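TerD domain-containing protein (Streptomyces avermitilis, PDB 2QNG) is of unknown function but binds calcium ions through a TerD domain of the CAPAB/TerDEXZ family. Local coordinates at residues A[37-41]-A[132-137]. Sequence-based numbering, arbitrary orientation.
With CA (calcium ion), chain B.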
ATOM      1  N   VAL A  37       6.644  -5.336   1.339  1.00  7.98           N
ATOM      2  CA  VAL A  37       7.180  -4.385   2.321  1.00  8.36           C
ATOM      3  C   VAL A  37       7.967  -5.179   3.351  1.00  8.44           C
ATOM      4  O   VAL A  37       7.562  -6.281   3.734  1.00  7.87           O
ATOM      5  CB  VAL A  37       6.025  -3.573   2.956  1.00  8.56           C
ATOM      6  CG1 VAL A  37       6.532  -2.612   4.039  1.00  9.68           C
ATOM      7  CG2 VAL A  37       5.320  -2.793   1.863  1.00 10.87           C
ATOM      8  N   LYS A  38       9.093  -4.608   3.779  1.00  8.30           N
ATOM      9  CA  LYS A  38       9.946  -5.228   4.792  0.50  8.53           C
ATOM     10  C   LYS A  38      10.372  -4.195   5.819  1.00  8.23           C
ATOM     11  O   LYS A  38      10.414  -2.991   5.530  1.00  8.89           O
ATOM     12  CB  LYS A  38      11.196  -5.862   4.159  0.50  9.75           C
ATOM     13  CG  LYS A  38      12.295  -4.850   3.802  0.50 11.36           C
ATOM     14  CD  LYS A  38      13.244  -5.364   2.722  0.50 15.20           C
ATOM     15  CE  LYS A  38      14.279  -6.321   3.254  0.50 17.30           C
ATOM     16  NZ  LYS A  38      14.744  -7.271   2.183  0.50 18.51           N
ATOM     17  N   TRP A  39      10.680  -4.674   7.016  1.00  7.43           N
ATOM     18  CA  TRP A  39      11.272  -3.858   8.063  1.00  8.50           C
ATOM     19  C   TRP A  39      11.890  -4.786   9.091  1.00  8.27           C
ATOM     20  O   TRP A  39      11.685  -6.011   9.061  1.00  8.61           O
ATOM     21  CB  TRP A  39      10.255  -2.892   8.704  1.00  8.57           C
ATOM     22  CG  TRP A  39       9.150  -3.536   9.460  1.00  7.50           C
ATOM     23  CD1 TRP A  39       9.059  -3.655  10.823  1.00  8.64           C
ATOM     24  CD2 TRP A  39       7.963  -4.166   8.925  1.00  7.06           C
ATOM     25  NE1 TRP A  39       7.879  -4.287  11.174  1.00  9.98           N
ATOM     26  CE2 TRP A  39       7.185  -4.597  10.024  1.00  8.28           C
ATOM     27  CE3 TRP A  39       7.450  -4.340   7.637  1.00  7.92           C
ATOM     28  CZ2 TRP A  39       5.956  -5.240   9.868  1.00  9.19           C
ATOM     29  CZ3 TRP A  39       6.222  -4.982   7.479  1.00  9.10           C
ATOM     30  CH2 TRP A  39       5.489  -5.433   8.588  1.00  8.04           C
ATOM     31  N   ASP A  40      12.666  -4.199   9.994  1.00  9.29           N
ATOM     32  CA  ASP A  40      13.279  -4.933  11.093  1.00  9.64           C
ATOM     33  C   ASP A  40      12.515  -4.624  12.382  1.00  9.85           C
ATOM     34  O   ASP A  40      11.929  -3.547  12.524  1.00 10.36           O
ATOM     35  CB  ASP A  40      14.742  -4.524  11.238  1.00 10.65           C
ATOM     36  CG  ASP A  40      15.616  -4.993  10.075  1.00 11.65           C
ATOM     37  OD1 ASP A  40      15.207  -5.923   9.327  1.00 12.92           O
ATOM     38  OD2 ASP A  40      16.730  -4.436   9.905  1.00 15.77           O
ATOM     39  N   PRO A  41      12.482  -5.577  13.322  1.00 10.03           N
ATOM     40  CA  PRO A  41      11.688  -5.363  14.535  1.00 11.35           C
ATOM     41  C   PRO A  41      12.222  -4.269  15.451  1.00 12.46           C
ATOM     42  O   PRO A  41      13.412  -3.935  15.400  1.00 13.51           O
ATOM     43  CB  PRO A  41      11.753  -6.717  15.266  1.00 12.17           C
ATOM     44  CG  PRO A  41      12.700  -7.536  14.558  1.00 12.20           C
ATOM     45  CD  PRO A  41      13.087  -6.914  13.263  1.00  9.77           C
ATOM     46  N   VAL A 132      11.072   3.455  12.152  1.00 10.61           N
ATOM     47  CA  VAL A 132      11.019   2.082  11.689  1.00 10.27           C
ATOM     48  C   VAL A 132      12.439   1.703  11.254  1.00 10.70           C
ATOM     49  O   VAL A 132      13.094   2.451  10.518  1.00 11.56           O
ATOM     50  CB  VAL A 132      10.065   1.955  10.496  1.00  9.48           C
ATOM     51  CG1 VAL A 132      10.056   0.511   9.939  1.00  9.75           C
ATOM     52  CG2 VAL A 132       8.665   2.400  10.897  1.00 10.51           C
ATOM     53  N   LEU A 133      12.922   0.541  11.709  1.00 10.21           N
ATOM     54  CA  LEU A 133      14.272   0.116  11.341  1.00 10.91           C
ATOM     55  C   LEU A 133      14.287  -0.539   9.968  1.00 11.07           C
ATOM     56  O   LEU A 133      13.616  -1.551   9.741  1.00 10.94           O
ATOM     57  CB  LEU A 133      14.875  -0.827  12.379  1.00 11.67           C
ATOM     58  CG  LEU A 133      16.342  -1.195  12.131  1.00 15.77           C
ATOM     59  CD1 LEU A 133      17.237   0.050  12.051  1.00 17.60           C
ATOM     60  CD2 LEU A 133      16.820  -2.120  13.232  1.00 17.48           C
ATOM     61  N   ASN A 134      15.058   0.070   9.071  1.00 11.51           N
ATOM     62  CA  ASN A 134      15.288  -0.425   7.726  1.00 11.56           C
ATOM     63  C   ASN A 134      14.044  -0.807   6.942  1.00 10.94           C
ATOM     64  O   ASN A 134      13.960  -1.931   6.428  1.00 11.32           O
ATOM     65  CB  ASN A 134      16.267  -1.597   7.769  1.00 12.17           C
ATOM     66  CG  ASN A 134      17.564  -1.204   8.387  1.00 14.93           C
ATOM     67  OD1 ASN A 134      18.108  -0.154   8.049  1.00 17.62           O
ATOM     68  ND2 ASN A 134      18.047  -2.001   9.338  1.00 17.33           N
ATOM     69  N   PRO A 135      13.086   0.129   6.809  1.00 10.88           N
ATOM     70  CA  PRO A 135      11.891  -0.162   6.010  1.00 10.55           C
ATOM     71  C   PRO A 135      12.221  -0.171   4.527  1.00 10.67           C
ATOM     72  O   PRO A 135      13.120   0.548   4.061  1.00 12.00           O
ATOM     73  CB  PRO A 135      10.972   1.031   6.307  1.00 11.00           C
ATOM     74  CG  PRO A 135      11.936   2.182   6.572  1.00 11.00           C
ATOM     75  CD  PRO A 135      13.053   1.503   7.354  1.00 11.06           C
ATOM     76  N   GLY A 136      11.487  -0.972   3.783  1.00  9.74           N
ATOM     77  CA  GLY A 136      11.704  -1.032   2.337  1.00  9.63           C
ATOM     78  C   GLY A 136      10.454  -1.504   1.660  1.00  8.86           C
ATOM     79  O   GLY A 136       9.644  -2.235   2.262  1.00  9.26           O
ATOM     80  N   LEU A 137      10.315  -1.112   0.398  1.00  8.45           N
ATOM     81  CA  LEU A 137       9.229  -1.628  -0.420  1.00  9.14           C
ATOM     82  C   LEU A 137       9.732  -1.977  -1.806  1.00  9.10           C
ATOM     83  O   LEU A 137      10.681  -1.368  -2.303  1.00  9.46           O
ATOM     84  CB  LEU A 137       8.066  -0.617  -0.498  1.00 10.90           C
ATOM     85  CG  LEU A 137       8.257   0.643  -1.326  1.00 11.07           C
ATOM     86  CD1 LEU A 137       7.873   0.418  -2.807  1.00 12.35           C
ATOM     87  CD2 LEU A 137       7.417   1.756  -0.745  1.00 13.75           C
TER
HETATM   88 CA    CA B 201      11.602  -8.325   8.604  1.00  7.76          CA
HETATM   89  O   HOH W   1      11.452  -1.070  13.744  1.00 11.56           O
HETATM   90  O   HOH W   2      14.150  -4.814   6.750  1.00 20.37           O
HETATM   91  O   HOH W   3      13.764  -8.204   9.609  1.00  9.12           O
HETATM   92  O   HOH W   4      12.827  -8.057   6.616  1.00  9.14           O
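Lys38 and Gly136 form a hydrogen-bonded antiparallel pair between neighbouring strands of a five-stranded sheet in the TerD domain: Lys38 N reaches Gly136 O at 2.9 Å, and Gly136 N returns a more bent bond to Lys38 O. Beyond it the chain turns a corner at Asn134, where Asp40 N still bonds to Leu133 O and the Asp40 side chain reaches Asn134. Followed outward, Asp40 CB lies 3.5 Å from Leu133 O and also touches Leu133 CD2. Its CG, anti to the carbonyl carbon (chi1 -69°), comes within 3.9 Å of Asn134 ND2 and carries the carboxylate past the Leu133 side chain. OD2 accepts a nearly straight bond from Asn134 ND2 (2.8 Å, 176° at the hydrogen); the donor comes to its anti side but well out of the carboxylate plane, and the carboxylate and amide planes stand 82° apart. OD1 instead takes two waters, one shared with Asn134 O and the other a calcium ligand. Without the carboxylate, as with an alanine here, Asn134 ND2 would probably lose its acceptor and the calcium-bound water a second-shell partner. Nearby, buried Trp39 CB and Val132 CG1 touch at 3.6 Å, while indole NE1 bonds to Thr49 O. With Gly91, Gly93 and Asp97, Trp39 O binds calcium, at 2.4 Å.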